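Local coordinates for Gp26 (Listeria phage P40, PDB 4JZ5), which probably hydrolyses the glycan strands of the Listeria cell-wall peptidoglycan, as a phage endolysin whose catalytic domain belongs to glycosyl hydrolase family 25, at residues 89-92 with 93-97; 99-102 with 103-107; 134-137 with 138-142; 154-158 with 159-163. All blocks are in the same frame, centred on the assembly; numbering follows the deposited sequence.

How the contacts relate
Following the chain from the N terminus, the four contacts come in series; none nests in or crosses another, and since each joins adjoining residues, none closes a long loop. Contacts 1 and 2 occupy successive parts of helix 87-106, which links the parallel strands 76-81 and 114-117, their centres about 15 Å apart. Contact 3 lies on helix 128-143, the crossover from strand 114-117 to strand 147-152. It packs directly on contact 1, with F135 and R134 against the earlier helix and H138 NE2 probably hydrogen-bonded to N95 OD1. Contact 4 ends helix 153-158 after strand 147-152, its centre about 31 Å from that of contact 2.

Contact 1: residues 89-92 with 93-97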
# COMPACT_ATOMS: atom_id res chain seq x y z
N ASP A 89 20.31 -3.79 -6.07
CA ASP A 89 19.55 -3.60 -4.84
C ASP A 89 18.08 -3.32 -5.13
O ASP A 89 17.22 -3.74 -4.36
CB ASP A 89 20.16 -2.48 -4.02
CG ASP A 89 19.63 -2.44 -2.60
OD1 ASP A 89 19.65 -3.48 -1.91
OD2 ASP A 89 19.22 -1.35 -2.15
N THR A 90 17.77 -2.62 -6.21
CA THR A 90 16.37 -2.37 -6.57
C THR A 90 15.64 -3.69 -6.81
O THR A 90 14.51 -3.89 -6.37
CB THR A 90 16.30 -1.49 -7.81
OG1 THR A 90 17.04 -0.29 -7.55
CG2 THR A 90 14.86 -1.15 -8.17
N ILE A 91 16.30 -4.59 -7.53
CA ILE A 91 15.72 -5.90 -7.81
C ILE A 91 15.63 -6.72 -6.53
O ILE A 91 14.64 -7.42 -6.30
CB ILE A 91 16.56 -6.64 -8.89
CG1 ILE A 91 16.63 -5.80 -10.17
CG2 ILE A 91 15.97 -8.01 -9.18
CD1 ILE A 91 15.27 -5.42 -10.75
N ASN A 92 16.65 -6.64 -5.68
CA ASN A 92 16.58 -7.39 -4.42
C ASN A 92 15.41 -6.91 -3.57
O ASN A 92 14.74 -7.72 -2.91
CB ASN A 92 17.90 -7.30 -3.66
CG ASN A 92 19.03 -8.03 -4.36
OD1 ASN A 92 18.80 -8.91 -5.17
ND2 ASN A 92 20.26 -7.67 -4.02
N GLU A 93 15.13 -5.61 -3.59
CA GLU A 93 13.96 -5.10 -2.88
C GLU A 93 12.66 -5.57 -3.54
O GLU A 93 11.70 -5.92 -2.84
CB GLU A 93 13.98 -3.57 -2.78
CG GLU A 93 15.01 -3.09 -1.76
CD GLU A 93 14.73 -1.74 -1.14
OE1 GLU A 93 13.59 -1.21 -1.30
OE2 GLU A 93 15.63 -1.24 -0.45
N ALA A 94 12.61 -5.60 -4.86
CA ALA A 94 11.45 -6.15 -5.54
C ALA A 94 11.23 -7.60 -5.11
O ALA A 94 10.08 -8.01 -4.88
CB ALA A 94 11.63 -6.05 -7.04
N ASN A 95 12.31 -8.36 -4.96
CA ASN A 95 12.19 -9.73 -4.50
C ASN A 95 11.71 -9.85 -3.06
O ASN A 95 11.12 -10.86 -2.70
CB ASN A 95 13.51 -10.47 -4.68
CG ASN A 95 13.78 -10.81 -6.12
OD1 ASN A 95 12.86 -10.96 -6.91
ND2 ASN A 95 15.06 -10.96 -6.46
N MET A 96 11.94 -8.84 -2.23
CA MET A 96 11.35 -8.82 -0.88
C MET A 96 9.84 -8.81 -0.97
O MET A 96 9.15 -9.54 -0.26
CB MET A 96 11.79 -7.57 -0.11
CG MET A 96 13.25 -7.54 0.32
SD MET A 96 13.68 -8.70 1.65
CE MET A 96 12.90 -7.98 3.09
N LEU A 97 9.30 -7.96 -1.83
CA LEU A 97 7.86 -7.89 -1.99
C LEU A 97 7.31 -9.20 -2.57
O LEU A 97 6.28 -9.69 -2.11
CB LEU A 97 7.48 -6.68 -2.85
CG LEU A 97 5.98 -6.46 -3.11
CD1 LEU A 97 5.13 -6.44 -1.84
CD2 LEU A 97 5.79 -5.17 -3.88
O HOH W 1 16.97 -11.14 -4.10
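The flat carboxylates of D89 and E93 come together one helical turn apart with their planes 81° to each other, D89 OD2 lying 4.0 Å from E93 OE2. Two like charges this close would be expected to repel if both are ionised, but backbone N-H donors probably offset this: E85 N for D89 OD2, and L83 N for E93 OE1. The amides of N92 and N95 do not touch; a water bridges N92 OD1 and N95 ND2, donating to the first at 3.1 Å and accepting from the second at 3.0 Å. N92 suits its place as a double acceptor, OD1 also taking a bond from Q88 NE2. N95 both donates and accepts, its OD1 bonded to H138 NE2. I91 lays its CG2 branch near the N95 amide, 4.1 Å from ND2, because that methyl is anti to the backbone N and so leans along the helix. Beneath these side chains run regular helical bonds, such as N95 N to I91 O at 2.8 Å. The small A94 lets helix 128-143 come close, where H138 touches it and R134 meets T90 and I91. On another side E93 and L97 face strand 76-81, which this helix connects to strand 114-117.

Contact 2: residues 99-102 with 103-107; sequences SAYK and KCRQL
K103 CG lies beside S99 O, 3.3 Å away, while the lysine's own backbone N binds the same oxygen at 2.8 Å. The chain then leads away from that turn to a cation-pi partner, the ring of Y58; a long flexible lysine is suited to that span. Next comes C104, whose small CB rests 3.5 Å from Y101 O and whose buried side chain fits between this helix and its neighbours. R105 carries the main side-chain contact. It and Y101 lie side by side, pointing the same way. R105 CG stands over one face of the phenol ring, 4.3 Å from its centroid and 17° off the normal, a CH-pi contact, and CD approaches the hydroxyl, 3.5 Å from Y101 OH. With chi1 at 175° the tyrosine ring swings forward along the helix, which brings its face to the arginine's methylenes. The guanidinium plane is turned 32° from the ring and its NE goes to E110 in a salt bridge, so the arginine grips with its hydrocarbon part and pairs with its charged part. Q106 N then binds K102 O at 2.9 Å, and at L107 the helix gives way to loop. A100 and C104 face helix 62-72 at L62, and together with Y101 they rest on L78 of strand 76-81.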
# COMPACT_ATOMS: atom_id res chain seq x y z
N SER A 99 8.68 -12.15 -2.22
CA SER A 99 8.80 -13.12 -1.13
C SER A 99 7.69 -12.95 -0.10
O SER A 99 7.15 -13.93 0.40
CB SER A 99 10.16 -13.00 -0.48
OG SER A 99 11.17 -13.50 -1.33
N ALA A 100 7.36 -11.71 0.23
CA ALA A 100 6.27 -11.44 1.16
C ALA A 100 4.94 -11.96 0.63
O ALA A 100 4.14 -12.54 1.37
CB ALA A 100 6.18 -9.95 1.44
N TYR A 101 4.70 -11.73 -0.66
CA TYR A 101 3.52 -12.27 -1.33
C TYR A 101 3.49 -13.80 -1.20
O TYR A 101 2.47 -14.39 -0.83
CB TYR A 101 3.53 -11.80 -2.79
CG TYR A 101 2.43 -12.40 -3.63
CD1 TYR A 101 1.14 -11.93 -3.57
CD2 TYR A 101 2.69 -13.45 -4.48
CE1 TYR A 101 0.13 -12.49 -4.33
CE2 TYR A 101 1.70 -14.01 -5.25
CZ TYR A 101 0.42 -13.54 -5.17
OH TYR A 101 -0.57 -14.11 -5.94
N LYS A 102 4.62 -14.44 -1.48
CA LYS A 102 4.71 -15.89 -1.33
C LYS A 102 4.47 -16.34 0.11
O LYS A 102 3.83 -17.35 0.34
CB LYS A 102 6.07 -16.38 -1.83
CG LYS A 102 6.28 -16.23 -3.33
CD LYS A 102 7.72 -16.59 -3.68
CE LYS A 102 7.99 -16.68 -5.17
NZ LYS A 102 9.40 -17.13 -5.42
N LYS A 103 4.99 -15.61 1.08
CA LYS A 103 4.78 -15.94 2.48
C LYS A 103 3.29 -15.92 2.83
O LYS A 103 2.78 -16.79 3.53
CB LYS A 103 5.52 -14.97 3.38
CG LYS A 103 7.03 -15.14 3.44
CD LYS A 103 7.65 -14.04 4.30
CE LYS A 103 9.15 -14.13 4.32
NZ LYS A 103 9.63 -15.32 5.07
N CYS A 104 2.59 -14.90 2.35
CA CYS A 104 1.15 -14.84 2.57
C CYS A 104 0.46 -16.05 1.96
O CYS A 104 -0.38 -16.68 2.59
CB CYS A 104 0.58 -13.57 1.96
SG CYS A 104 1.07 -12.06 2.85
N ARG A 105 0.84 -16.41 0.73
CA ARG A 105 0.21 -17.55 0.08
C ARG A 105 0.54 -18.86 0.80
O ARG A 105 -0.30 -19.76 0.85
CB ARG A 105 0.60 -17.62 -1.40
CG ARG A 105 0.12 -16.44 -2.22
CD ARG A 105 -0.08 -16.81 -3.69
NE ARG A 105 -1.18 -17.77 -3.82
CZ ARG A 105 -1.09 -19.01 -4.29
NH1 ARG A 105 0.06 -19.50 -4.73
NH2 ARG A 105 -2.18 -19.74 -4.30
N GLN A 106 1.73 -18.98 1.37
CA GLN A 106 2.10 -20.15 2.16
C GLN A 106 1.16 -20.34 3.34
O GLN A 106 0.92 -21.47 3.77
CB GLN A 106 3.54 -20.04 2.64
CG GLN A 106 4.02 -21.23 3.46
CD GLN A 106 4.55 -22.36 2.61
OE1 GLN A 106 5.00 -22.15 1.49
NE2 GLN A 106 4.50 -23.57 3.15
N LEU A 107 0.63 -19.24 3.89
CA LEU A 107 -0.29 -19.30 5.02
C LEU A 107 -1.74 -19.45 4.56
O LEU A 107 -2.65 -19.45 5.37
CB LEU A 107 -0.14 -18.03 5.85
CG LEU A 107 1.24 -17.87 6.48
CD1 LEU A 107 1.43 -16.45 6.98
CD2 LEU A 107 1.45 -18.88 7.59

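Contact 3: residues 134-137 with 138-142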
# COMPACT_ATOMS: atom_id res chain seq x y z
N ARG A 134 11.86 -0.19 -12.74
CA ARG A 134 12.54 -1.48 -12.64
C ARG A 134 11.93 -2.33 -11.54
O ARG A 134 11.73 -3.54 -11.73
CB ARG A 134 14.04 -1.29 -12.40
CG ARG A 134 14.76 -0.62 -13.57
CD ARG A 134 16.24 -0.43 -13.24
NE ARG A 134 16.93 -1.71 -13.15
CZ ARG A 134 17.67 -2.13 -12.13
NH1 ARG A 134 17.87 -1.39 -11.06
NH2 ARG A 134 18.21 -3.34 -12.21
N PHE A 135 11.66 -1.73 -10.39
CA PHE A 135 11.04 -2.45 -9.28
C PHE A 135 9.67 -3.02 -9.68
O PHE A 135 9.41 -4.20 -9.49
CB PHE A 135 10.91 -1.50 -8.09
CG PHE A 135 10.25 -2.11 -6.87
CD1 PHE A 135 8.88 -2.27 -6.80
CD2 PHE A 135 11.02 -2.50 -5.78
CE1 PHE A 135 8.28 -2.82 -5.69
CE2 PHE A 135 10.43 -3.05 -4.65
CZ PHE A 135 9.05 -3.21 -4.61
N ILE A 136 8.82 -2.16 -10.21
CA ILE A 136 7.46 -2.53 -10.56
C ILE A 136 7.44 -3.59 -11.66
O ILE A 136 6.71 -4.59 -11.55
CB ILE A 136 6.66 -1.27 -10.93
CG1 ILE A 136 6.43 -0.43 -9.67
CG2 ILE A 136 5.36 -1.62 -11.65
CD1 ILE A 136 5.92 0.96 -9.94
N ASP A 137 8.25 -3.40 -12.70
CA ASP A 137 8.33 -4.39 -13.76
C ASP A 137 8.73 -5.74 -13.19
O ASP A 137 8.22 -6.78 -13.62
CB ASP A 137 9.38 -4.00 -14.78
CG ASP A 137 9.02 -2.78 -15.62
OD1 ASP A 137 7.88 -2.30 -15.57
OD2 ASP A 137 9.91 -2.32 -16.37
N HIS A 138 9.70 -5.76 -12.28
CA HIS A 138 10.15 -7.02 -11.73
C HIS A 138 9.05 -7.73 -10.96
O HIS A 138 8.81 -8.92 -11.14
CB HIS A 138 11.39 -6.82 -10.86
CG HIS A 138 12.04 -8.10 -10.48
ND1 HIS A 138 12.79 -8.84 -11.38
CD2 HIS A 138 12.05 -8.81 -9.32
CE1 HIS A 138 13.23 -9.93 -10.79
NE2 HIS A 138 12.80 -9.94 -9.54
N VAL A 139 8.37 -7.00 -10.09
CA VAL A 139 7.33 -7.61 -9.28
C VAL A 139 6.18 -8.13 -10.16
O VAL A 139 5.69 -9.24 -9.97
CB VAL A 139 6.80 -6.63 -8.22
CG1 VAL A 139 5.66 -7.25 -7.44
CG2 VAL A 139 7.92 -6.21 -7.28
N LYS A 140 5.75 -7.32 -11.12
CA LYS A 140 4.69 -7.75 -12.04
C LYS A 140 5.13 -9.00 -12.81
O LYS A 140 4.35 -9.95 -12.95
CB LYS A 140 4.33 -6.63 -13.03
CG LYS A 140 3.54 -5.50 -12.39
CD LYS A 140 3.32 -4.32 -13.33
CE LYS A 140 2.52 -4.66 -14.59
NZ LYS A 140 1.14 -5.13 -14.29
N GLY A 141 6.36 -9.00 -13.29
CA GLY A 141 6.84 -10.12 -14.07
C GLY A 141 7.00 -11.40 -13.29
O GLY A 141 6.92 -12.49 -13.86
N GLN A 142 7.26 -11.29 -11.99
CA GLN A 142 7.41 -12.45 -11.14
C GLN A 142 6.08 -13.04 -10.69
O GLN A 142 5.98 -14.25 -10.50
CB GLN A 142 8.24 -12.11 -9.89
CG GLN A 142 9.71 -11.79 -10.18
CD GLN A 142 10.50 -12.95 -10.77
OE1 GLN A 142 11.06 -12.83 -11.86
NE2 GLN A 142 10.55 -14.06 -10.06
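F135 and V139 run side by side and point the same way from one helical ridge, the valine's CG2 methyl 3.8 Å from F135 CE1. That methyl sits off-centre to the ring, 29° from its normal and 4.2 Å from the centroid, in an oblique CH-pi contact. The phenylalanine's chi1 of 179° tips its ring toward the next turn, where a branched valine offers a methyl at short reach. I136 and K140 form a second such pair: I136 CG2 touches K140 CD at 3.8 Å, and the lysine chain then bends twice to carry its ammonium to D167 in a salt bridge, so the aliphatic part packs while the charge goes elsewhere. These pairs are the i to i+4 neighbours of an alpha-helix, here the crossover of a beta-alpha-beta unit between the parallel strands 114-117 and 147-152. F135, I136 and V139 meet L116, L114 and V147 of those strands, which explains their apolar character. H138 leaves the helix on another side: its ring has Q142 CG 3.6 Å above one face, and its polar end goes to N95. At the exposed flank, the backbone N of G141 binds D137 O at 2.9 Å, one more helical bond of the same i to i+4 spacing.

Contact 4: residues 154-158 with 159-163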
# COMPACT_ATOMS: atom_id res chain seq x y z
N SER A 154 3.11 16.04 -3.09
CA SER A 154 4.27 16.87 -3.40
C SER A 154 5.46 16.04 -3.88
O SER A 154 6.10 16.38 -4.88
CB SER A 154 4.68 17.69 -2.19
OG SER A 154 5.82 18.47 -2.49
N PHE A 155 5.78 14.97 -3.17
CA PHE A 155 6.88 14.11 -3.56
C PHE A 155 6.64 13.55 -4.96
O PHE A 155 7.55 13.51 -5.80
CB PHE A 155 7.04 12.96 -2.56
CG PHE A 155 8.22 12.10 -2.83
CD1 PHE A 155 8.17 11.11 -3.79
CD2 PHE A 155 9.41 12.30 -2.15
CE1 PHE A 155 9.27 10.32 -4.06
CE2 PHE A 155 10.53 11.51 -2.41
CZ PHE A 155 10.45 10.52 -3.36
N TRP A 156 5.42 13.12 -5.22
CA TRP A 156 5.05 12.54 -6.51
C TRP A 156 5.34 13.53 -7.63
O TRP A 156 5.97 13.19 -8.64
CB TRP A 156 3.56 12.17 -6.47
CG TRP A 156 3.02 11.42 -7.65
CD1 TRP A 156 2.92 11.86 -8.93
CD2 TRP A 156 2.47 10.10 -7.63
NE1 TRP A 156 2.36 10.89 -9.73
CE2 TRP A 156 2.06 9.80 -8.95
CE3 TRP A 156 2.27 9.14 -6.63
CZ2 TRP A 156 1.49 8.58 -9.29
CZ3 TRP A 156 1.70 7.93 -6.98
CH2 TRP A 156 1.32 7.66 -8.29
N LYS A 157 4.89 14.76 -7.46
CA LYS A 157 5.09 15.78 -8.48
C LYS A 157 6.57 16.07 -8.69
O LYS A 157 7.04 16.17 -9.83
CB LYS A 157 4.38 17.07 -8.08
CG LYS A 157 2.86 16.98 -8.16
CD LYS A 157 2.18 18.31 -7.94
CE LYS A 157 2.36 18.82 -6.53
NZ LYS A 157 1.52 20.03 -6.27
N THR A 158 7.31 16.24 -7.59
CA THR A 158 8.69 16.70 -7.69
C THR A 158 9.69 15.61 -8.06
O THR A 158 10.86 15.91 -8.26
CB THR A 158 9.15 17.40 -6.40
OG1 THR A 158 9.14 16.46 -5.31
CG2 THR A 158 8.27 18.61 -6.09
N HIS A 159 9.23 14.36 -8.17
CA HIS A 159 10.08 13.28 -8.65
C HIS A 159 9.57 12.66 -9.95
O HIS A 159 10.06 11.61 -10.37
CB HIS A 159 10.27 12.22 -7.57
CG HIS A 159 11.03 12.73 -6.39
ND1 HIS A 159 10.45 13.52 -5.43
CD2 HIS A 159 12.34 12.64 -6.07
CE1 HIS A 159 11.37 13.87 -4.54
NE2 HIS A 159 12.52 13.34 -4.90
N ASP A 160 8.62 13.33 -10.59
CA ASP A 160 8.14 12.92 -11.91
C ASP A 160 7.44 11.57 -11.89
O ASP A 160 7.47 10.87 -12.89
CB ASP A 160 9.29 12.82 -12.93
CG ASP A 160 9.69 14.13 -13.51
OD1 ASP A 160 8.99 15.13 -13.28
OD2 ASP A 160 10.71 14.13 -14.23
N LEU A 161 6.81 11.21 -10.79
CA LEU A 161 6.23 9.88 -10.71
C LEU A 161 5.11 9.63 -11.72
O LEU A 161 4.78 8.48 -11.97
CB LEU A 161 5.76 9.55 -9.28
CG LEU A 161 6.87 9.50 -8.22
CD1 LEU A 161 6.31 8.95 -6.91
CD2 LEU A 161 8.09 8.70 -8.66
N ASP A 162 4.53 10.68 -12.31
CA ASP A 162 3.59 10.48 -13.41
C ASP A 162 4.20 9.66 -14.55
O ASP A 162 3.47 9.03 -15.33
CB ASP A 162 3.09 11.82 -13.97
CG ASP A 162 2.03 12.47 -13.11
OD1 ASP A 162 1.46 11.79 -12.25
OD2 ASP A 162 1.75 13.67 -13.34
N LYS A 163 5.52 9.67 -14.67
CA LYS A 163 6.19 8.95 -15.75
C LYS A 163 6.35 7.45 -15.50
O LYS A 163 6.72 6.72 -16.40
CB LYS A 163 7.56 9.56 -16.00
CG LYS A 163 7.48 10.99 -16.52
CD LYS A 163 8.86 11.56 -16.77
CE LYS A 163 8.78 12.96 -17.35
NZ LYS A 163 10.13 13.46 -17.72
O HOH W 2 4.84 13.48 -11.47
O HOH W 3 6.74 16.47 -12.62
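F155 and H159 stack face to face at the end of helix 153-158, their ring centroids 3.8 Å apart and their planes 14° from parallel. With CG anti to the backbone N (chi1 -175°), F155 turns its ring toward the histidine one turn on. H159 ND1, over the centre of the phenyl ring, also donates to F155 O at 2.9 Å, and that oxygen lies in the imidazole plane; a histidine suits the site because it can stack and donate at once. The second tight part is W156 with L161: L161 CB sits on the indole face, 3.5 Å from the centroid of the five-membered ring and 1° off its normal, and L161 N binds W156 O at 3.0 Å. At the indole edge, W156 NE1 gives a bond of 2.8 Å to D162 OD1, reaching the carboxylate from above its plane. This part faces the fold, W156 and L161 both touching L149 and A151 of strand 147-152. The outer side is looser and wet: D160, C-prime residue of a Schellman motif with positive phi, gives a weak bond from its N to K157 O, and a water donates to both K157 O and D160 OD1. The indole N-H is satisfied by an oxygen that also forms a salt bridge with R169, consistent with an ionised D162, while the donation from H159 ND1 implies that ND1 carries a proton.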